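Local coordinates for protein L-lysine 6-monooxygenase (Pseudomonas syringae pv. tomato, PDB 5CQF) that probably hydroxylates the side-chain amine of L-lysine, using FAD and NADPH, as a step in siderophore biosynthesis, at residues D257-D260 and Y261-L265; R272-D275 and W276-T280; T56-H59 and R60-L64; S115-L118 and G119-R123; Q353-L356 and I357-L361. All coordinates share one frame; numbering follows the deposited sequence.

Contact 1: D257-D260 and Y261-L265; sequences DHVD and YFHSL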
# COMPACT_ATOMS: atom_id res chain seq x y z
N ASP A 257 23.24 -16.22 -1.16
CA ASP A 257 23.38 -16.98 0.09
C ASP A 257 22.86 -18.42 -0.05
O ASP A 257 23.41 -19.33 0.58
CB ASP A 257 22.61 -16.34 1.22
CG ASP A 257 23.23 -15.03 1.69
OD1 ASP A 257 24.36 -14.66 1.25
OD2 ASP A 257 22.57 -14.39 2.53
N HIS A 258 21.80 -18.58 -0.84
CA HIS A 258 21.22 -19.89 -1.11
C HIS A 258 22.07 -20.66 -2.12
O HIS A 258 22.24 -21.86 -1.98
CB HIS A 258 19.75 -19.75 -1.53
CG HIS A 258 18.91 -19.14 -0.45
ND1 HIS A 258 18.06 -19.87 0.35
CD2 HIS A 258 18.87 -17.86 0.03
CE1 HIS A 258 17.52 -19.08 1.27
NE2 HIS A 258 17.99 -17.86 1.09
N VAL A 259 22.64 -19.97 -3.10
CA VAL A 259 23.59 -20.59 -4.00
C VAL A 259 24.78 -21.05 -3.16
O VAL A 259 25.21 -22.20 -3.33
CB VAL A 259 24.00 -19.64 -5.14
CG1 VAL A 259 25.09 -20.24 -6.02
CG2 VAL A 259 22.78 -19.26 -5.99
N ASP A 260 25.28 -20.21 -2.22
CA ASP A 260 26.43 -20.64 -1.32
C ASP A 260 26.09 -21.93 -0.59
O ASP A 260 26.86 -22.89 -0.59
CB ASP A 260 26.78 -19.63 -0.22
CG ASP A 260 27.44 -18.34 -0.75
OD1 ASP A 260 27.74 -18.24 -1.95
OD2 ASP A 260 27.66 -17.40 0.05
N TYR A 261 24.94 -21.94 0.09
CA TYR A 261 24.57 -23.09 0.88
C TYR A 261 24.55 -24.32 -0.03
O TYR A 261 25.15 -25.33 0.33
CB TYR A 261 23.23 -22.89 1.58
CG TYR A 261 22.74 -24.12 2.31
CD1 TYR A 261 23.25 -24.48 3.57
CD2 TYR A 261 21.73 -24.91 1.77
CE1 TYR A 261 22.80 -25.60 4.24
CE2 TYR A 261 21.26 -26.06 2.42
CZ TYR A 261 21.79 -26.40 3.66
OH TYR A 261 21.29 -27.54 4.28
N PHE A 262 23.92 -24.23 -1.21
CA PHE A 262 23.85 -25.35 -2.14
C PHE A 262 25.24 -25.86 -2.54
O PHE A 262 25.46 -27.05 -2.55
CB PHE A 262 23.05 -25.00 -3.37
CG PHE A 262 22.82 -26.16 -4.28
CD1 PHE A 262 21.78 -27.04 -4.05
CD2 PHE A 262 23.63 -26.36 -5.37
CE1 PHE A 262 21.56 -28.11 -4.89
CE2 PHE A 262 23.42 -27.42 -6.23
CZ PHE A 262 22.37 -28.28 -6.00
N HIS A 263 26.17 -24.98 -2.84
CA HIS A 263 27.54 -25.42 -3.12
C HIS A 263 28.26 -26.07 -1.94
O HIS A 263 29.09 -26.97 -2.15
CB HIS A 263 28.37 -24.31 -3.75
CG HIS A 263 28.04 -24.11 -5.18
ND1 HIS A 263 28.62 -24.86 -6.18
CD2 HIS A 263 27.07 -23.38 -5.78
CE1 HIS A 263 28.09 -24.54 -7.34
NE2 HIS A 263 27.14 -23.64 -7.13
N SER A 264 27.91 -25.67 -0.72
CA SER A 264 28.52 -26.27 0.47
C SER A 264 28.06 -27.71 0.74
O SER A 264 28.61 -28.39 1.60
CB SER A 264 28.20 -25.40 1.70
OG SER A 264 26.90 -25.70 2.18
N LEU A 265 27.02 -28.17 0.04
CA LEU A 265 26.57 -29.55 0.15
C LEU A 265 27.34 -30.46 -0.78
O LEU A 265 27.66 -30.05 -1.90
CB LEU A 265 25.10 -29.65 -0.21
CG LEU A 265 24.17 -28.79 0.63
CD1 LEU A 265 22.75 -29.05 0.16
CD2 LEU A 265 24.36 -29.13 2.09

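Contact 2: R272-D275 and W276-T280; sequences RFLD and WSRST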
# COMPACT_ATOMS: atom_id res chain seq x y z
N ARG A 272 19.25 -34.82 -2.23
CA ARG A 272 18.25 -34.76 -1.15
C ARG A 272 17.63 -33.36 -1.05
O ARG A 272 16.42 -33.24 -0.83
CB ARG A 272 18.85 -35.16 0.20
CG ARG A 272 19.19 -36.64 0.32
CD ARG A 272 19.29 -37.09 1.78
NE ARG A 272 20.36 -36.45 2.57
CZ ARG A 272 21.67 -36.71 2.46
NH1 ARG A 272 22.54 -36.07 3.25
NH2 ARG A 272 22.14 -37.56 1.55
N PHE A 273 18.45 -32.32 -1.22
CA PHE A 273 17.96 -30.95 -1.19
C PHE A 273 17.03 -30.66 -2.34
O PHE A 273 15.99 -30.09 -2.12
CB PHE A 273 19.10 -29.96 -1.17
CG PHE A 273 18.66 -28.52 -1.17
CD1 PHE A 273 18.36 -27.87 0.03
CD2 PHE A 273 18.56 -27.80 -2.36
CE1 PHE A 273 17.98 -26.53 0.04
CE2 PHE A 273 18.17 -26.46 -2.34
CZ PHE A 273 17.89 -25.82 -1.15
N LEU A 274 17.38 -31.07 -3.56
CA LEU A 274 16.53 -30.83 -4.71
C LEU A 274 15.22 -31.62 -4.66
O LEU A 274 14.18 -31.14 -5.09
CB LEU A 274 17.25 -31.16 -6.01
CG LEU A 274 18.42 -30.25 -6.39
CD1 LEU A 274 19.13 -30.77 -7.64
CD2 LEU A 274 17.94 -28.82 -6.58
N ASP A 275 15.27 -32.84 -4.13
CA ASP A 275 14.03 -33.61 -3.95
C ASP A 275 13.06 -32.92 -2.99
O ASP A 275 11.88 -32.85 -3.28
CB ASP A 275 14.33 -35.04 -3.50
CG ASP A 275 15.02 -35.86 -4.58
OD1 ASP A 275 15.07 -35.38 -5.76
OD2 ASP A 275 15.54 -36.95 -4.25
N TRP A 276 13.57 -32.43 -1.86
CA TRP A 276 12.76 -31.58 -0.98
C TRP A 276 12.34 -30.31 -1.74
O TRP A 276 11.16 -30.02 -1.86
CB TRP A 276 13.50 -31.21 0.33
CG TRP A 276 12.75 -30.14 1.13
CD1 TRP A 276 11.70 -30.33 2.01
CD2 TRP A 276 12.97 -28.73 1.07
NE1 TRP A 276 11.27 -29.11 2.49
CE2 TRP A 276 12.03 -28.12 1.92
CE3 TRP A 276 13.88 -27.92 0.36
CZ2 TRP A 276 11.97 -26.74 2.10
CZ3 TRP A 276 13.81 -26.56 0.53
CH2 TRP A 276 12.87 -25.97 1.39
N SER A 277 13.32 -29.59 -2.28
CA SER A 277 13.07 -28.33 -3.00
C SER A 277 12.00 -28.43 -4.11
O SER A 277 11.10 -27.58 -4.22
CB SER A 277 14.39 -27.80 -3.56
OG SER A 277 14.16 -26.70 -4.40
N ARG A 278 12.09 -29.49 -4.91
CA ARG A 278 11.12 -29.74 -5.98
C ARG A 278 9.70 -30.05 -5.48
O ARG A 278 8.72 -29.69 -6.12
CB ARG A 278 11.62 -30.83 -6.93
CG ARG A 278 12.60 -30.27 -7.94
CD ARG A 278 13.64 -31.26 -8.39
NE ARG A 278 14.62 -30.60 -9.26
CZ ARG A 278 15.69 -31.20 -9.79
NH1 ARG A 278 15.92 -32.49 -9.52
NH2 ARG A 278 16.52 -30.52 -10.58
N SER A 279 9.58 -30.71 -4.33
CA SER A 279 8.25 -31.00 -3.77
C SER A 279 7.68 -29.79 -2.98
O SER A 279 6.47 -29.67 -2.82
CB SER A 279 8.29 -32.28 -2.93
OG SER A 279 9.25 -32.20 -1.90
N THR A 280 8.55 -28.91 -2.51
CA THR A 280 8.12 -27.66 -1.90
C THR A 280 7.48 -26.78 -2.96
O THR A 280 6.54 -26.04 -2.66
CB THR A 280 9.29 -26.90 -1.25
OG1 THR A 280 9.73 -27.62 -0.09
CG2 THR A 280 8.89 -25.49 -0.84

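Contact 3: T56-H59 and R60-L64; sequences TQWH and RELLL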
# COMPACT_ATOMS: atom_id res chain seq x y z
N THR A 56 16.83 -4.87 -31.57
CA THR A 56 15.51 -4.28 -31.71
C THR A 56 14.79 -4.23 -30.36
O THR A 56 15.03 -5.08 -29.49
CB THR A 56 14.67 -5.04 -32.76
OG1 THR A 56 15.39 -5.08 -34.00
CG2 THR A 56 13.31 -4.37 -33.01
N GLN A 57 13.95 -3.22 -30.19
CA GLN A 57 13.12 -3.08 -29.00
C GLN A 57 12.22 -4.30 -28.83
O GLN A 57 12.12 -4.84 -27.74
CB GLN A 57 12.29 -1.79 -29.08
CG GLN A 57 11.62 -1.39 -27.77
CD GLN A 57 10.72 -0.16 -27.89
OE1 GLN A 57 9.65 -0.10 -27.28
NE2 GLN A 57 11.15 0.84 -28.67
N TRP A 58 11.58 -4.74 -29.91
CA TRP A 58 10.73 -5.94 -29.88
C TRP A 58 11.42 -7.12 -29.19
O TRP A 58 10.83 -7.78 -28.33
CB TRP A 58 10.28 -6.33 -31.30
CG TRP A 58 9.32 -7.52 -31.33
CD1 TRP A 58 9.64 -8.83 -31.63
CD2 TRP A 58 7.91 -7.51 -31.04
NE1 TRP A 58 8.51 -9.62 -31.55
CE2 TRP A 58 7.44 -8.84 -31.18
CE3 TRP A 58 7.00 -6.51 -30.67
CZ2 TRP A 58 6.10 -9.18 -30.98
CZ3 TRP A 58 5.67 -6.85 -30.46
CH2 TRP A 58 5.23 -8.18 -30.62
N HIS A 59 12.67 -7.39 -29.58
CA HIS A 59 13.40 -8.53 -29.03
C HIS A 59 13.75 -8.37 -27.55
O HIS A 59 13.68 -9.33 -26.79
CB HIS A 59 14.66 -8.81 -29.83
CG HIS A 59 15.50 -9.90 -29.23
ND1 HIS A 59 15.16 -11.24 -29.34
CD2 HIS A 59 16.63 -9.85 -28.49
CE1 HIS A 59 16.07 -11.96 -28.71
NE2 HIS A 59 16.97 -11.15 -28.18
N ARG A 60 14.15 -7.16 -27.15
CA ARG A 60 14.48 -6.90 -25.75
C ARG A 60 13.25 -7.07 -24.84
O ARG A 60 13.34 -7.67 -23.75
CB ARG A 60 15.06 -5.49 -25.60
CG ARG A 60 16.36 -5.24 -26.36
CD ARG A 60 16.84 -3.81 -26.14
NE ARG A 60 17.57 -3.28 -27.29
CZ ARG A 60 17.22 -2.20 -28.01
NH1 ARG A 60 17.99 -1.82 -29.03
NH2 ARG A 60 16.13 -1.49 -27.73
N GLU A 61 12.10 -6.57 -25.30
CA GLU A 61 10.81 -6.76 -24.64
C GLU A 61 10.37 -8.23 -24.60
O GLU A 61 9.75 -8.69 -23.65
CB GLU A 61 9.72 -5.90 -25.30
CG GLU A 61 9.93 -4.41 -25.10
CD GLU A 61 8.71 -3.57 -25.42
OE1 GLU A 61 8.09 -3.78 -26.49
OE2 GLU A 61 8.36 -2.68 -24.59
N LEU A 62 10.70 -8.97 -25.65
CA LEU A 62 10.49 -10.42 -25.64
C LEU A 62 11.28 -11.08 -24.50
O LEU A 62 10.80 -12.03 -23.89
CB LEU A 62 10.88 -11.03 -26.99
CG LEU A 62 10.14 -12.30 -27.45
CD1 LEU A 62 8.73 -11.98 -27.94
CD2 LEU A 62 10.93 -13.01 -28.54
N LEU A 63 12.47 -10.55 -24.19
CA LEU A 63 13.37 -11.14 -23.17
C LEU A 63 12.92 -10.95 -21.72
O LEU A 63 13.35 -11.68 -20.83
CB LEU A 63 14.77 -10.54 -23.28
CG LEU A 63 15.55 -10.81 -24.57
CD1 LEU A 63 16.66 -9.77 -24.77
CD2 LEU A 63 16.12 -12.23 -24.55
N LEU A 64 12.12 -9.93 -21.46
CA LEU A 64 11.72 -9.63 -20.10
C LEU A 64 10.44 -10.36 -19.69
O LEU A 64 10.16 -10.50 -18.49
CB LEU A 64 11.57 -8.13 -19.90
CG LEU A 64 12.82 -7.27 -20.15
CD1 LEU A 64 12.68 -5.96 -19.39
CD2 LEU A 64 14.11 -7.96 -19.75

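Contact 4: S115-L118 and G119-R123; sequences SDYL and GWVSR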
# COMPACT_ATOMS: atom_id res chain seq x y z
N SER A 115 12.82 -2.44 -19.97
CA SER A 115 13.23 -2.66 -21.37
C SER A 115 13.95 -1.48 -21.97
O SER A 115 15.05 -1.62 -22.53
CB SER A 115 12.02 -2.95 -22.28
OG SER A 115 11.45 -4.19 -21.91
N ASP A 116 13.33 -0.31 -21.86
CA ASP A 116 13.94 0.92 -22.34
C ASP A 116 15.30 1.16 -21.71
O ASP A 116 16.28 1.48 -22.41
CB ASP A 116 13.04 2.12 -22.05
CG ASP A 116 13.49 3.37 -22.81
OD1 ASP A 116 13.38 3.36 -24.04
OD2 ASP A 116 13.97 4.34 -22.20
N TYR A 117 15.38 0.98 -20.39
CA TYR A 117 16.67 1.06 -19.69
C TYR A 117 17.67 0.14 -20.32
O TYR A 117 18.80 0.49 -20.59
CB TYR A 117 16.49 0.72 -18.20
CG TYR A 117 17.77 0.41 -17.44
CD1 TYR A 117 18.72 1.40 -17.19
CD2 TYR A 117 18.02 -0.88 -16.95
CE1 TYR A 117 19.88 1.10 -16.48
CE2 TYR A 117 19.17 -1.18 -16.24
CZ TYR A 117 20.09 -0.20 -16.01
OH TYR A 117 21.22 -0.53 -15.34
N LEU A 118 17.23 -1.08 -20.55
CA LEU A 118 18.11 -2.10 -21.05
C LEU A 118 18.63 -1.75 -22.45
O LEU A 118 19.81 -1.93 -22.75
CB LEU A 118 17.35 -3.42 -21.05
CG LEU A 118 18.08 -4.52 -21.76
CD1 LEU A 118 19.11 -5.10 -20.82
CD2 LEU A 118 17.07 -5.57 -22.20
N GLY A 119 17.77 -1.23 -23.31
CA GLY A 119 18.23 -0.68 -24.62
C GLY A 119 19.17 0.50 -24.41
O GLY A 119 20.13 0.68 -25.14
N TRP A 120 18.91 1.31 -23.39
CA TRP A 120 19.75 2.47 -23.16
C TRP A 120 21.15 2.06 -22.74
O TRP A 120 22.13 2.70 -23.13
CB TRP A 120 19.07 3.38 -22.13
CG TRP A 120 19.84 4.56 -21.64
CD1 TRP A 120 19.78 5.84 -22.13
CD2 TRP A 120 20.68 4.62 -20.48
NE1 TRP A 120 20.58 6.66 -21.38
CE2 TRP A 120 21.15 5.94 -20.37
CE3 TRP A 120 21.11 3.67 -19.55
CZ2 TRP A 120 22.03 6.34 -19.37
CZ3 TRP A 120 21.99 4.07 -18.56
CH2 TRP A 120 22.44 5.39 -18.47
N VAL A 121 21.26 1.00 -21.96
CA VAL A 121 22.59 0.48 -21.60
C VAL A 121 23.24 -0.23 -22.78
O VAL A 121 24.41 -0.00 -23.10
CB VAL A 121 22.57 -0.55 -20.45
CG1 VAL A 121 24.00 -0.96 -20.11
CG2 VAL A 121 21.93 0.04 -19.21
N SER A 122 22.49 -1.12 -23.40
CA SER A 122 23.02 -1.85 -24.55
C SER A 122 23.67 -0.91 -25.55
O SER A 122 24.85 -1.05 -25.87
CB SER A 122 21.90 -2.68 -25.21
OG SER A 122 22.39 -3.30 -26.36
N ARG A 123 22.93 0.10 -25.99
CA ARG A 123 23.44 1.11 -26.95
C ARG A 123 24.77 1.73 -26.60
O ARG A 123 25.38 2.35 -27.45
CB ARG A 123 22.47 2.28 -27.07
CG ARG A 123 21.37 2.09 -28.08
CD ARG A 123 20.55 3.38 -28.19
NE ARG A 123 19.44 3.44 -27.22
CZ ARG A 123 19.22 4.42 -26.34
NH1 ARG A 123 20.04 5.48 -26.23
NH2 ARG A 123 18.16 4.35 -25.53

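Contact 5: Q353-L356 and I357-L361; sequences QQYL and IPPLL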
# COMPACT_ATOMS: atom_id res chain seq x y z
N GLN A 353 13.67 -25.80 -20.34
CA GLN A 353 14.42 -27.03 -20.05
C GLN A 353 15.81 -26.71 -19.51
O GLN A 353 16.49 -25.86 -20.08
CB GLN A 353 14.58 -27.84 -21.36
CG GLN A 353 15.06 -29.29 -21.15
CD GLN A 353 14.15 -30.14 -20.25
OE1 GLN A 353 13.98 -29.86 -19.07
NE2 GLN A 353 13.58 -31.19 -20.81
N GLN A 354 16.23 -27.36 -18.43
CA GLN A 354 17.63 -27.27 -18.01
C GLN A 354 18.43 -28.32 -18.80
O GLN A 354 18.13 -29.51 -18.78
CB GLN A 354 17.86 -27.38 -16.47
CG GLN A 354 17.19 -28.55 -15.73
CD GLN A 354 17.81 -28.89 -14.34
OE1 GLN A 354 18.12 -27.99 -13.53
NE2 GLN A 354 17.96 -30.19 -14.06
N TYR A 355 19.40 -27.86 -19.56
CA TYR A 355 20.25 -28.75 -20.30
C TYR A 355 21.19 -29.41 -19.30
O TYR A 355 21.53 -28.83 -18.27
CB TYR A 355 21.05 -27.97 -21.33
CG TYR A 355 20.27 -27.54 -22.55
CD1 TYR A 355 19.53 -28.47 -23.29
CD2 TYR A 355 20.31 -26.22 -23.00
CE1 TYR A 355 18.84 -28.09 -24.43
CE2 TYR A 355 19.62 -25.82 -24.14
CZ TYR A 355 18.88 -26.76 -24.85
OH TYR A 355 18.20 -26.39 -25.99
N LEU A 356 21.58 -30.64 -19.59
CA LEU A 356 22.65 -31.28 -18.82
C LEU A 356 23.96 -30.79 -19.41
O LEU A 356 24.86 -30.40 -18.68
CB LEU A 356 22.54 -32.82 -18.86
CG LEU A 356 21.24 -33.36 -18.26
CD1 LEU A 356 21.21 -34.88 -18.31
CD2 LEU A 356 20.99 -32.86 -16.84
N ILE A 357 24.03 -30.82 -20.74
CA ILE A 357 25.12 -30.28 -21.51
C ILE A 357 24.52 -29.43 -22.61
O ILE A 357 23.81 -29.95 -23.46
CB ILE A 357 25.94 -31.39 -22.19
CG1 ILE A 357 26.63 -32.24 -21.13
CG2 ILE A 357 26.99 -30.77 -23.12
CD1 ILE A 357 27.37 -33.45 -21.68
N PRO A 358 24.79 -28.12 -22.62
CA PRO A 358 24.11 -27.34 -23.63
C PRO A 358 24.49 -27.83 -25.01
O PRO A 358 25.61 -28.29 -25.20
CB PRO A 358 24.63 -25.91 -23.40
CG PRO A 358 25.18 -25.90 -22.01
CD PRO A 358 25.58 -27.31 -21.69
N PRO A 359 23.56 -27.76 -25.97
CA PRO A 359 23.83 -28.26 -27.33
C PRO A 359 25.09 -27.67 -27.93
O PRO A 359 25.82 -28.38 -28.60
CB PRO A 359 22.62 -27.82 -28.14
CG PRO A 359 21.53 -27.68 -27.13
CD PRO A 359 22.18 -27.27 -25.84
N LEU A 360 25.34 -26.37 -27.71
CA LEU A 360 26.53 -25.71 -28.28
C LEU A 360 27.86 -26.29 -27.79
O LEU A 360 28.88 -26.10 -28.42
CB LEU A 360 26.51 -24.19 -28.03
CG LEU A 360 25.53 -23.36 -28.87
CD1 LEU A 360 25.64 -21.88 -28.53
CD2 LEU A 360 25.75 -23.58 -30.36
N LEU A 361 27.85 -27.00 -26.67
CA LEU A 361 29.05 -27.65 -26.17
C LEU A 361 29.17 -29.13 -26.56
O LEU A 361 30.05 -29.82 -26.06
CB LEU A 361 29.12 -27.48 -24.65
CG LEU A 361 29.26 -26.02 -24.23
CD1 LEU A 361 29.25 -25.91 -22.72
CD2 LEU A 361 30.54 -25.43 -24.77

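Contact 1: D257-D260 and Y261-L265
Val259 and His263 lie side by side on one flank of a helix, both pointing the same way. A chi1 of 175° turns the CG1 methyl of Val259 away from its N and toward the following turn, alongside the imidazole, with Val259 CG1 3.7 Å from His263 CD2. The same ring atom also approaches the backbone, Val259 O lying 3.3 Å from His263 CD2 in the plane of the ring and at its edge. One edge of the imidazole is thus occupied by valine, while His263 NE2 turns to a hydrogen bond with His404 ND1, which would help fix the rotation of the ring. This is ordinary i to i+4 packing on helix 255-264, and beneath it His263 N donates to Val259 O (3.0 Å). A small branched valine suits its buried place, where it also meets Ile406 and Arg380. Around the helix the larger groups diverge: Phe262 is buried against Phe273 and Leu274 of the next helix, whereas Tyr261 carries its hydroxyl to Asp332 of the second subunit. Asp260, on an exposed side, makes a salt bridge to Arg380. Near the helix end Ser264 OG folds back onto Tyr261 O at 2.6 Å, in the carbonyl plane and on a lone pair, adding a side-chain bond to a carbonyl that the backbone N-H groups grip only weakly.

Contact 2: R272-D275 and W276-T280
Phe273 (chi1 179°) and Trp276 (chi1 170°) both swing their rings away from the backbone N and to the side of the carbonyl carbon, and the two aromatic groups meet on one side of helix 267-280. Their planes stand at 48°, neither stacked nor perpendicular, with Phe273 CE1 4.2 Å from Trp276 CZ3. Ser277 fits beside them because it is small: its CB rests 4.2 Å from Phe273 CE2, while Ser277 N donates to Phe273 O at 2.7 Å. On another side of the helix Arg278, bent at its second torsion, runs back along the preceding turn. Its CD passes 3.3 Å from Leu274 O, and its guanidinium presents one face to the methyl Leu274 CD1, which comes nearest at NH2 (3.9 Å). Arg278 NE then reaches Glu401 in a salt bridge. Phe273 meets Phe334 and Trp276 meets Tyr313, both of the second subunit and both edge-to-face. The helix therefore combines two chemistries: aromatic surface for the subunit interface, and an arginine whose flat, weakly hydrated face can lie on leucine while its N-H edge keeps an ionic partner.

Contact 3: T56-H59 and R60-L64
Arg60 folds back over the start of its own helix to meet Thr56 and Gln57. Its CB lies 3.7 Å from Gln57 O, and with CG beside the backbone N (chi1 -62°) the chain heads toward the N terminus of the helix. CG then passes 3.4 Å from Thr56 O, and CD and NE follow past the same carbonyl. After a bend at the third torsion the guanidinium lays one face over Thr56 O and Gln57 N, NH2 coming within 3.6 Å of Gln57 CA. At the tip NH1 makes a salt bridge to Asp55, just ahead of the helix; an acid there would also be expected to suit the positive end of the helix dipole. Arginine is apt because its long stem can pack on backbone while its end remains charged. One turn further on, Leu63 sets its CG over a face of the His59 ring, 4.3 Å from the centroid, as a CH-pi contact. Gln57 and Glu61 extend side by side, but Glu61 OE2 is bonded to His112. Helix 57-64 is wedged among several elements: Glu61 and Leu64 pack on helix 111-125, Trp58 on helix 192-198, and His59 on the loop after strand 47-50. Leu63 touches the glycine-rich turn between strand 16-19 and helix 23-37, consistent with a Rossmann-type dinucleotide site.

Contact 4: S115-L118 and G119-R123
Ser115 O accepts the N-H of Gly119 at 2.9 Å, the first of four consecutive i to i+4 bonds that carry helix 111-125 through this stretch without a break. Trp120 N to Asp116 O follows, at 2.8 Å, then Val121 N to Tyr117 O and Ser122 N to Leu118 O. On this regular frame the side chains pair three and four residues apart. Tyr117 and Val121 point the same way, and the methyl Val121 CG2 sits over one face of the phenol ring, 3.9 Å from the centroid and 25° off the normal, a CH-pi contact. Of the ring atoms, Tyr117 CE1 is nearest to Val121 CG2, at 3.6 Å, the methyl being displaced toward the rim. With CG1 of Val121 anti to the backbone N (chi1 -177°), the other methyl, CG2, falls beside that N and leans back over the preceding turn. Trp120 approaches the same tyrosine at a slant, its CE3 4.1 Å from Tyr117 CD1. The polar ends of both aromatics are satisfied in this buried setting: Tyr117 OH bonds to Phe87 O and Trp120 NE1 to Asp95 OD2, so the tyrosine is held at its far end and the indole at the N-H of its five-membered ring. Gly119, lacking a side chain, lets the stem of Arg60 from helix 57-64 come down onto its CA. The helix is thus enclosed on several sides: Leu118, Val121 and Ser122 rest on helix 23-37, Trp120 lies on helix 89-96, and Ser115 borders helix 57-64.

Contact 5: Q353-L356 and I357-L361
Pro358 O accepts the N-H of Leu361 at 3.0 Å, a bond that closes a 3-10 turn containing Pro359, the residue that lies on Tyr355. Proline suits the first position of such a turn, since its ring holds phi near the helical value and it has no N-H to satisfy. The main meeting is of Pro359 with the tyrosine face. Its CD lies 3.3 Å above the ring plane and over its centre, only 11° off the normal, and the two side chains cross at about a right angle. Pro359 CG continues outward over the rim, 3.6 Å from Tyr355 CZ. Tyr355 is brought underneath by a chi1 of -75°, which places CG beside its backbone N, while its CB packs 3.9 Å from Pro358 CA. Leu361, which ends this first turn, is buried against strand 163-166, anchoring this surface loop to the parallel sheet. Because the proline CD is bonded to an amide nitrogen, its hydrogens are somewhat electron-poor, and the electron-rich phenol face is a good partner for them; the contact is a proline-aromatic CH-pi interaction, with dispersion as its likely main attraction.

How the contacts relate
From the N terminus the contacts follow in the order 3, 4, 1, 2, 5, strictly in series: none nests in or crosses another, and each is local, its side chains meeting three to four residues apart, and closes no long loop. Contacts 3 and 4, distant in sequence, meet in space with centres about 10 Å apart, where helix 57-64 packs on helix 111-125. Contacts 1 and 2 form a second group, about 14 Å between centres, as successive helices 255-264 and 267-280 pack together, and both border the second subunit. Contact 5 lies in the loop between strands 345-348 and 393-396; Gln354 touches Arg278 of contact 2, joining this loop to the second group.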